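Local coordinates for Alpha/beta hydrolase fold protein (Sphaerobacter thermophilus, PDB 3R0V) that probably acts as a hydrolase of the alpha/beta hydrolase fold and holds a D-malate molecule in a pocket in this crystal, at residues 114-119 / 209-214; 197-202 / 225-230. All coordinates share one frame; numbering follows the deposited sequence. Where two conformers were deposited one is given.

Interaction 1 pairs two neighbouring parallel strands in the core of the central sheet; interaction 2 lies farther out, where 197-202 meets helix 219-231, one of the helices packed on a face of that sheet. Their centres are about 12 Å apart and they touch directly: Pro119 CG packs on Leu228 CD1 at 3.3 Å, and Val211 CG1 meets Ala225 CB at 3.8 Å. Along the chain the order is 114-119, 197-202, 209-214, 225-230, so the segments of the two contacts alternate. Interaction 1 is nearer the bound D-malate, about 6 Å from the Glu118 side chain to the ligand, against about 12 Å from the Leu228 side chain. Pro120, next after 114-119, lines that malate pocket.

Interaction 1 of 2, residues 114-119 / 209-214; sequences LAVFEP and TLVMDG
Leu114 O takes the Leu210 N-H at 2.8 Å, the first of four backbone hydrogen bonds that join 114-118 to strand 209-213, its parallel neighbour in the central sheet of the alpha/beta hydrolase fold. Val116 N gives to Leu210 O, Val116 O receives Met212 N, and Met212 O is met by Glu118 N, just past the strand end, with an N-H...O angle of 170°, the straightest of the set. Ala115 and Phe117 turn their backbone polar groups the other way, to Val91, Gly93 and Ser95 along and just past strand 89-94.

On one face Val116 CG2 packs against Val211 CG2 at 4.0 Å. A chi1 of -67° sets the valine's CG2 between its own N and carbonyl carbon, 3.6 Å from Leu210 O. Here too lies Thr209, whose OG1 gives its hydrogen to Ile207 O. On the other face Ala115 CB meets the CE methyl of Met212, a selenomethionine, at 3.9 Å. Phe117 CD1 comes 4.0 Å from Met212 CB, the two side chains crossing at about a right angle, while Glu118 CG sits over the centre of the ring. An alanine here takes away the ring that touches both Met212 CB and Glu118 CG, and would probably leave a gap beside Met212 and the Glu118 chain freer to turn.

At the C-terminal ends of the strands the polar side chains find partners elsewhere. Asp213 is gripped by two hydroxyls, OD1 by Thr239 OG1 and OD2 by Tyr237 OH, both on strand 235-239. Glu118 OE2 has its main partner in Ser217 OG, which also bonds Gly214 N. The remaining bond across the contact is weak: Gly214 N reaches Glu118 OE2 at 3.4 Å, with an angle of only 130° at the hydrogen.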
ATOM      1  N   LEU A 114      -4.845  -9.999   8.194  1.00 10.62           N
ATOM      2  CA  LEU A 114      -4.091  -8.984   7.456  1.00 11.34           C
ATOM      3  C   LEU A 114      -3.025  -9.613   6.582  1.00 12.18           C
ATOM      4  O   LEU A 114      -2.217 -10.389   7.080  1.00 14.01           O
ATOM      5  CB  LEU A 114      -3.426  -8.026   8.444  1.00 11.95           C
ATOM      6  CG  LEU A 114      -2.496  -6.961   7.846  1.00 13.02           C
ATOM      7  CD1 LEU A 114      -3.243  -6.031   6.888  1.00 13.87           C
ATOM      8  CD2 LEU A 114      -1.823  -6.162   8.958  1.00 16.94           C
ATOM      9  N   ALA A 115      -3.012  -9.264   5.289  1.00 10.12           N
ATOM     10  CA  ALA A 115      -1.953  -9.679   4.384  1.00  9.96           C
ATOM     11  C   ALA A 115      -1.307  -8.425   3.830  1.00 10.44           C
ATOM     12  O   ALA A 115      -1.990  -7.457   3.479  1.00 11.23           O
ATOM     13  CB  ALA A 115      -2.518 -10.530   3.260  1.00 12.13           C
ATOM     14  N   VAL A 116       0.021  -8.438   3.770  1.00 10.87           N
ATOM     15  CA  VAL A 116       0.768  -7.293   3.253  1.00 10.63           C
ATOM     16  C   VAL A 116       1.828  -7.741   2.253  1.00 12.01           C
ATOM     17  O   VAL A 116       2.497  -8.758   2.452  1.00 13.69           O
ATOM     18  CB  VAL A 116       1.422  -6.484   4.397  1.00 11.58           C
ATOM     19  CG1 VAL A 116       0.362  -5.806   5.262  1.00 13.04           C
ATOM     20  CG2 VAL A 116       2.344  -7.375   5.250  1.00 14.12           C
ATOM     21  N   PHE A 117       1.961  -6.985   1.170  1.00 10.57           N
ATOM     22  CA  PHE A 117       2.950  -7.286   0.145  1.00 11.75           C
ATOM     23  C   PHE A 117       4.014  -6.192   0.098  1.00 11.59           C
ATOM     24  O   PHE A 117       3.709  -5.008  -0.111  1.00 11.79           O
ATOM     25  CB  PHE A 117       2.269  -7.402  -1.220  1.00 14.01           C
ATOM     26  CG  PHE A 117       3.215  -7.631  -2.367  1.00 15.02           C
ATOM     27  CD1 PHE A 117       3.723  -8.894  -2.623  1.00 20.84           C
ATOM     28  CD2 PHE A 117       3.575  -6.581  -3.201  1.00 19.91           C
ATOM     29  CE1 PHE A 117       4.591  -9.111  -3.689  1.00 21.47           C
ATOM     30  CE2 PHE A 117       4.440  -6.793  -4.279  1.00 23.07           C
ATOM     31  CZ  PHE A 117       4.943  -8.056  -4.519  1.00 22.16           C
ATOM     32  N   GLU A 118       5.264  -6.606   0.288  1.00 11.55           N
ATOM     33  CA  GLU A 118       6.426  -5.713   0.162  1.00 12.92           C
ATOM     34  C   GLU A 118       6.273  -4.370   0.885  1.00 12.50           C
ATOM     35  O   GLU A 118       6.487  -3.313   0.299  1.00 13.05           O
ATOM     36  CB  GLU A 118       6.796  -5.488  -1.315  1.00 14.27           C
ATOM     37  CG  GLU A 118       7.134  -6.787  -2.048  1.00 15.91           C
ATOM     38  CD  GLU A 118       7.682  -6.577  -3.447  1.00 22.49           C
ATOM     39  OE1 GLU A 118       7.536  -5.469  -4.010  1.00 21.14           O
ATOM     40  OE2 GLU A 118       8.267  -7.535  -3.990  1.00 28.00           O
ATOM     41  N   PRO A 119       5.919  -4.395   2.173  1.00 12.13           N
ATOM     42  CA  PRO A 119       5.939  -3.138   2.932  1.00 12.81           C
ATOM     43  C   PRO A 119       7.347  -2.522   2.899  1.00 12.41           C
ATOM     44  O   PRO A 119       8.308  -3.194   3.279  1.00 12.94           O
ATOM     45  CB  PRO A 119       5.566  -3.580   4.356  1.00 14.89           C
ATOM     46  CG  PRO A 119       5.815  -5.040   4.396  1.00 19.01           C
ATOM     47  CD  PRO A 119       5.608  -5.566   3.010  1.00 13.84           C
ATOM     48  N   THR A 209      -1.568 -12.835  10.393  1.00 12.71           N
ATOM     49  CA  THR A 209      -0.929 -11.934   9.444  1.00 12.24           C
ATOM     50  C   THR A 209      -0.074 -12.714   8.454  1.00 12.62           C
ATOM     51  O   THR A 209       0.545 -13.726   8.794  1.00 15.20           O
ATOM     52  CB  THR A 209      -0.073 -10.874  10.177  1.00 13.85           C
ATOM     53  OG1 THR A 209      -0.927 -10.082  11.007  1.00 16.08           O
ATOM     54  CG2 THR A 209       0.624  -9.936   9.193  1.00 15.13           C
ATOM     55  N   LEU A 210      -0.064 -12.233   7.218  1.00 11.32           N
ATOM     56  CA  LEU A 210       0.728 -12.818   6.142  1.00 12.26           C
ATOM     57  C   LEU A 210       1.581 -11.726   5.513  1.00 10.98           C
ATOM     58  O   LEU A 210       1.059 -10.695   5.108  1.00 12.50           O
ATOM     59  CB  LEU A 210      -0.207 -13.417   5.102  1.00 13.37           C
ATOM     60  CG  LEU A 210       0.405 -13.814   3.767  1.00 20.43           C
ATOM     61  CD1 LEU A 210       1.425 -14.890   4.008  1.00 21.68           C
ATOM     62  CD2 LEU A 210      -0.669 -14.298   2.816  1.00 20.68           C
ATOM     63  N   VAL A 211       2.892 -11.945   5.468  1.00 11.28           N
ATOM     64  CA  VAL A 211       3.811 -10.979   4.889  1.00 11.95           C
ATOM     65  C   VAL A 211       4.397 -11.604   3.637  1.00 12.95           C
ATOM     66  O   VAL A 211       4.949 -12.703   3.695  1.00 13.45           O
ATOM     67  CB  VAL A 211       4.955 -10.657   5.854  1.00 12.28           C
ATOM     68  CG1 VAL A 211       5.851  -9.580   5.240  1.00 16.90           C
ATOM     69  CG2 VAL A 211       4.423 -10.194   7.199  1.00 14.67           C
HETATM   70  N   MSE A 212       4.255 -10.933   2.504  1.00 11.95           N
HETATM   71  CA  MSE A 212       4.686 -11.498   1.228  1.00 13.69           C
HETATM   72  C   MSE A 212       5.720 -10.631   0.562  1.00 13.26           C
HETATM   73  O   MSE A 212       5.676  -9.409   0.657  1.00 13.66           O
HETATM   74  CB  MSE A 212       3.510 -11.628   0.263  1.00 14.76           C
HETATM   75  CG  MSE A 212       2.604 -12.826   0.504  1.00 18.98           C
HETATM   76 SE   MSE A 212       0.913 -12.608  -0.447  0.54 19.88          SE
HETATM   77  CE  MSE A 212       0.336 -11.209   0.650  1.00 10.33           C
ATOM     78  N   ASP A 213       6.647 -11.280  -0.132  1.00 13.24           N
ATOM     79  CA  ASP A 213       7.491 -10.593  -1.095  1.00 14.50           C
ATOM     80  C   ASP A 213       7.496 -11.391  -2.385  1.00 14.59           C
ATOM     81  O   ASP A 213       6.855 -12.441  -2.471  1.00 15.76           O
ATOM     82  CB  ASP A 213       8.900 -10.295  -0.554  1.00 15.23           C
ATOM     83  CG  ASP A 213       9.671 -11.539  -0.153  1.00 20.02           C
ATOM     84  OD1 ASP A 213       9.210 -12.670  -0.411  1.00 18.16           O
ATOM     85  OD2 ASP A 213      10.772 -11.378   0.432  1.00 22.41           O
ATOM     86  N   GLY A 214       8.167 -10.859  -3.396  1.00 21.65           N
ATOM     87  CA  GLY A 214       8.133 -11.438  -4.725  1.00 23.30           C
ATOM     88  C   GLY A 214       9.496 -11.948  -5.142  1.00 19.14           C
ATOM     89  O   GLY A 214      10.512 -11.665  -4.498  1.00 18.35           O
TER

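Interaction 2 of 2, residues 197-202 / 225-230; sequences IPTARF and AQELAD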
ATOM      1  N   ILE A 197      10.782   0.509  11.226  1.00 12.22           N
ATOM      2  CA  ILE A 197       9.599  -0.191  11.717  1.00 12.51           C
ATOM      3  C   ILE A 197       9.243   0.232  13.142  1.00 12.02           C
ATOM      4  O   ILE A 197      10.099   0.220  14.021  1.00 13.13           O
ATOM      5  CB  ILE A 197       9.812  -1.712  11.708  1.00 12.65           C
ATOM      6  CG1 ILE A 197      10.098  -2.203  10.289  1.00 13.35           C
ATOM      7  CG2 ILE A 197       8.584  -2.419  12.306  1.00 13.17           C
ATOM      8  CD1 ILE A 197      10.459  -3.654  10.219  1.00 13.98           C
ATOM      9  N   PRO A 198       7.974   0.608  13.376  1.00 12.05           N
ATOM     10  CA  PRO A 198       7.533   0.841  14.761  1.00 12.44           C
ATOM     11  C   PRO A 198       7.295  -0.491  15.466  1.00 13.81           C
ATOM     12  O   PRO A 198       6.166  -0.949  15.640  1.00 14.70           O
ATOM     13  CB  PRO A 198       6.228   1.632  14.596  1.00 14.50           C
ATOM     14  CG  PRO A 198       5.717   1.256  13.250  1.00 15.67           C
ATOM     15  CD  PRO A 198       6.922   0.917  12.391  1.00 13.54           C
ATOM     16  N   THR A 199       8.398  -1.123  15.843  1.00 12.81           N
ATOM     17  CA  THR A 199       8.393  -2.477  16.370  1.00 13.14           C
ATOM     18  C   THR A 199       7.448  -2.692  17.546  1.00 14.81           C
ATOM     19  O   THR A 199       6.698  -3.675  17.567  1.00 15.75           O
ATOM     20  CB  THR A 199       9.810  -2.882  16.789  1.00 15.65           C
ATOM     21  OG1 THR A 199      10.647  -2.892  15.632  1.00 17.96           O
ATOM     22  CG2 THR A 199       9.810  -4.259  17.447  1.00 18.98           C
ATOM     23  N   ALA A 200       7.487  -1.781  18.516  1.00 17.85           N
ATOM     24  CA  ALA A 200       6.638  -1.883  19.700  1.00 23.39           C
ATOM     25  C   ALA A 200       5.173  -1.991  19.299  1.00 18.64           C
ATOM     26  O   ALA A 200       4.441  -2.848  19.808  1.00 23.65           O
ATOM     27  CB  ALA A 200       6.849  -0.692  20.608  1.00 25.91           C
ATOM     28  N   ARG A 201       4.750  -1.137  18.375  1.00 15.82           N
ATOM     29  CA  ARG A 201       3.362  -1.149  17.919  1.00 14.85           C
ATOM     30  C   ARG A 201       3.002  -2.399  17.136  1.00 15.24           C
ATOM     31  O   ARG A 201       1.955  -3.008  17.365  1.00 18.37           O
ATOM     32  CB  ARG A 201       3.073   0.067  17.057  1.00 16.25           C
ATOM     33  CG  ARG A 201       3.252   1.375  17.791  1.00 19.54           C
ATOM     34  CD  ARG A 201       2.614   2.487  16.997  1.00 20.89           C
ATOM     35  NE  ARG A 201       1.159   2.392  17.059  1.00 24.84           N
ATOM     36  CZ  ARG A 201       0.346   2.867  16.123  1.00 29.48           C
ATOM     37  NH1 ARG A 201       0.849   3.458  15.049  1.00 31.33           N
ATOM     38  NH2 ARG A 201      -0.973   2.748  16.259  1.00 29.54           N
ATOM     39  N   PHE A 202       3.860  -2.793  16.201  1.00 13.57           N
ATOM     40  CA  PHE A 202       3.532  -3.931  15.363  1.00 14.04           C
ATOM     41  C   PHE A 202       3.587  -5.246  16.140  1.00 12.87           C
ATOM     42  O   PHE A 202       2.846  -6.176  15.829  1.00 14.61           O
ATOM     43  CB  PHE A 202       4.409  -3.969  14.100  1.00 11.96           C
ATOM     44  CG  PHE A 202       4.158  -2.822  13.130  1.00 12.39           C
ATOM     45  CD1 PHE A 202       3.137  -1.896  13.346  1.00 13.72           C
ATOM     46  CD2 PHE A 202       4.935  -2.698  11.982  1.00 12.99           C
ATOM     47  CE1 PHE A 202       2.919  -0.853  12.443  1.00 15.32           C
ATOM     48  CE2 PHE A 202       4.712  -1.674  11.078  1.00 14.09           C
ATOM     49  CZ  PHE A 202       3.711  -0.755  11.304  1.00 14.07           C
ATOM     50  N   ALA A 225      10.713  -8.004   5.177  1.00 11.10           N
ATOM     51  CA  ALA A 225       9.630  -8.969   5.271  1.00 11.61           C
ATOM     52  C   ALA A 225       9.915 -10.000   6.354  1.00 12.23           C
ATOM     53  O   ALA A 225       9.051 -10.327   7.176  1.00 12.76           O
ATOM     54  CB  ALA A 225       9.395  -9.639   3.927  1.00 13.50           C
ATOM     55  N   GLN A 226      11.142 -10.502   6.375  1.00 12.07           N
ATOM     56  CA  GLN A 226      11.546 -11.476   7.377  1.00 12.86           C
ATOM     57  C   GLN A 226      11.382 -10.894   8.773  1.00 12.43           C
ATOM     58  O   GLN A 226      10.899 -11.555   9.692  1.00 13.84           O
ATOM     59  CB  GLN A 226      13.007 -11.891   7.154  1.00 16.44           C
ATOM     60  CG  GLN A 226      13.415 -13.149   7.935  1.00 23.59           C
ATOM     61  CD  GLN A 226      13.855 -12.870   9.369  1.00 36.80           C
ATOM     62  OE1 GLN A 226      13.831 -13.769  10.215  1.00 42.53           O
ATOM     63  NE2 GLN A 226      14.275 -11.633   9.646  1.00 28.34           N
ATOM     64  N   GLU A 227      11.817  -9.652   8.943  1.00 12.45           N
ATOM     65  CA  GLU A 227      11.768  -9.047  10.266  1.00 12.35           C
ATOM     66  C   GLU A 227      10.319  -8.817  10.697  1.00 13.50           C
ATOM     67  O   GLU A 227       9.970  -9.083  11.839  1.00 13.77           O
ATOM     68  CB  GLU A 227      12.542  -7.738  10.343  1.00 13.54           C
ATOM     69  CG  GLU A 227      12.429  -7.110  11.739  1.00 15.32           C
ATOM     70  CD  GLU A 227      13.399  -5.960  11.988  1.00 18.99           C
ATOM     71  OE1 GLU A 227      14.563  -6.030  11.532  1.00 21.76           O
ATOM     72  OE2 GLU A 227      12.991  -4.986  12.661  1.00 20.90           O
ATOM     73  N   LEU A 228       9.477  -8.325   9.794  1.00 11.48           N
ATOM     74  CA  LEU A 228       8.072  -8.102  10.144  1.00 12.08           C
ATOM     75  C   LEU A 228       7.399  -9.412  10.535  1.00 13.13           C
ATOM     76  O   LEU A 228       6.612  -9.451  11.487  1.00 13.66           O
ATOM     77  CB  LEU A 228       7.311  -7.468   8.989  1.00 12.26           C
ATOM     78  CG  LEU A 228       7.600  -5.984   8.784  1.00 14.51           C
ATOM     79  CD1 LEU A 228       7.053  -5.501   7.453  1.00 17.10           C
ATOM     80  CD2 LEU A 228       7.001  -5.176   9.922  1.00 15.35           C
ATOM     81  N   ALA A 229       7.695 -10.485   9.808  1.00 11.63           N
ATOM     82  CA  ALA A 229       7.054 -11.771  10.093  1.00 13.36           C
ATOM     83  C   ALA A 229       7.556 -12.385  11.392  1.00 15.75           C
ATOM     84  O   ALA A 229       6.944 -13.319  11.917  1.00 19.56           O
ATOM     85  CB  ALA A 229       7.243 -12.736   8.928  1.00 15.13           C
ATOM     86  N   ASP A 230       8.660 -11.859  11.912  1.00 13.82           N
ATOM     87  CA  ASP A 230       9.169 -12.285  13.211  0.53 14.63           C
ATOM     88  C   ASP A 230       8.594 -11.400  14.327  1.00 15.37           C
ATOM     89  O   ASP A 230       8.230 -11.885  15.405  1.00 18.91           O
ATOM     90  CB  ASP A 230      10.704 -12.247  13.211  0.53 18.15           C
ATOM     91  CG  ASP A 230      11.310 -12.831  14.476  0.53 24.59           C
ATOM     92  OD1 ASP A 230      11.295 -14.070  14.629  0.53 29.64           O
ATOM     93  OD2 ASP A 230      11.816 -12.054  15.310  0.53 30.25           O
TER
HETATM   94  O   HOH W   1      10.532  -5.089  13.871  1.00 22.44           O
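Ile197 reaches across to helix 219-231 with its CD1 methyl, which lies 3.8 Å from Leu228 CD2. With CG1 anti to the carbonyl carbon and chi2 at 174°, the extended arm carries CD1 out toward Leu228 and Glu227. The isoleucine and Glu227 run past each other in opposite directions, CD1 ending 3.8 Å from Glu227 OE2. Leu228 meets two partners with one methyl: the same CD2 also approaches Phe202 CD2 at 3.8 Å, coming to the edge of the ring and near its plane. One face of that ring carries Pro198 CG, 3.4 Å above the plane and offset toward the rim.

No direct hydrogen bond crosses here. Instead a water donates to Glu227 OE2 at 2.7 Å and bonds Thr199 OG1 at 2.8 Å, bridging the carboxylate and the hydroxyl.

Phe202 also packs on Leu102 and Leu103 of helix 96-106. The short helix 199-202 thus rests against two of the helices on this face of the sheet, and 219-231 is the connecting helix of a beta-alpha-beta crossover between parallel strands 209-213 and 235-239, an element typical of the alpha/beta hydrolase fold.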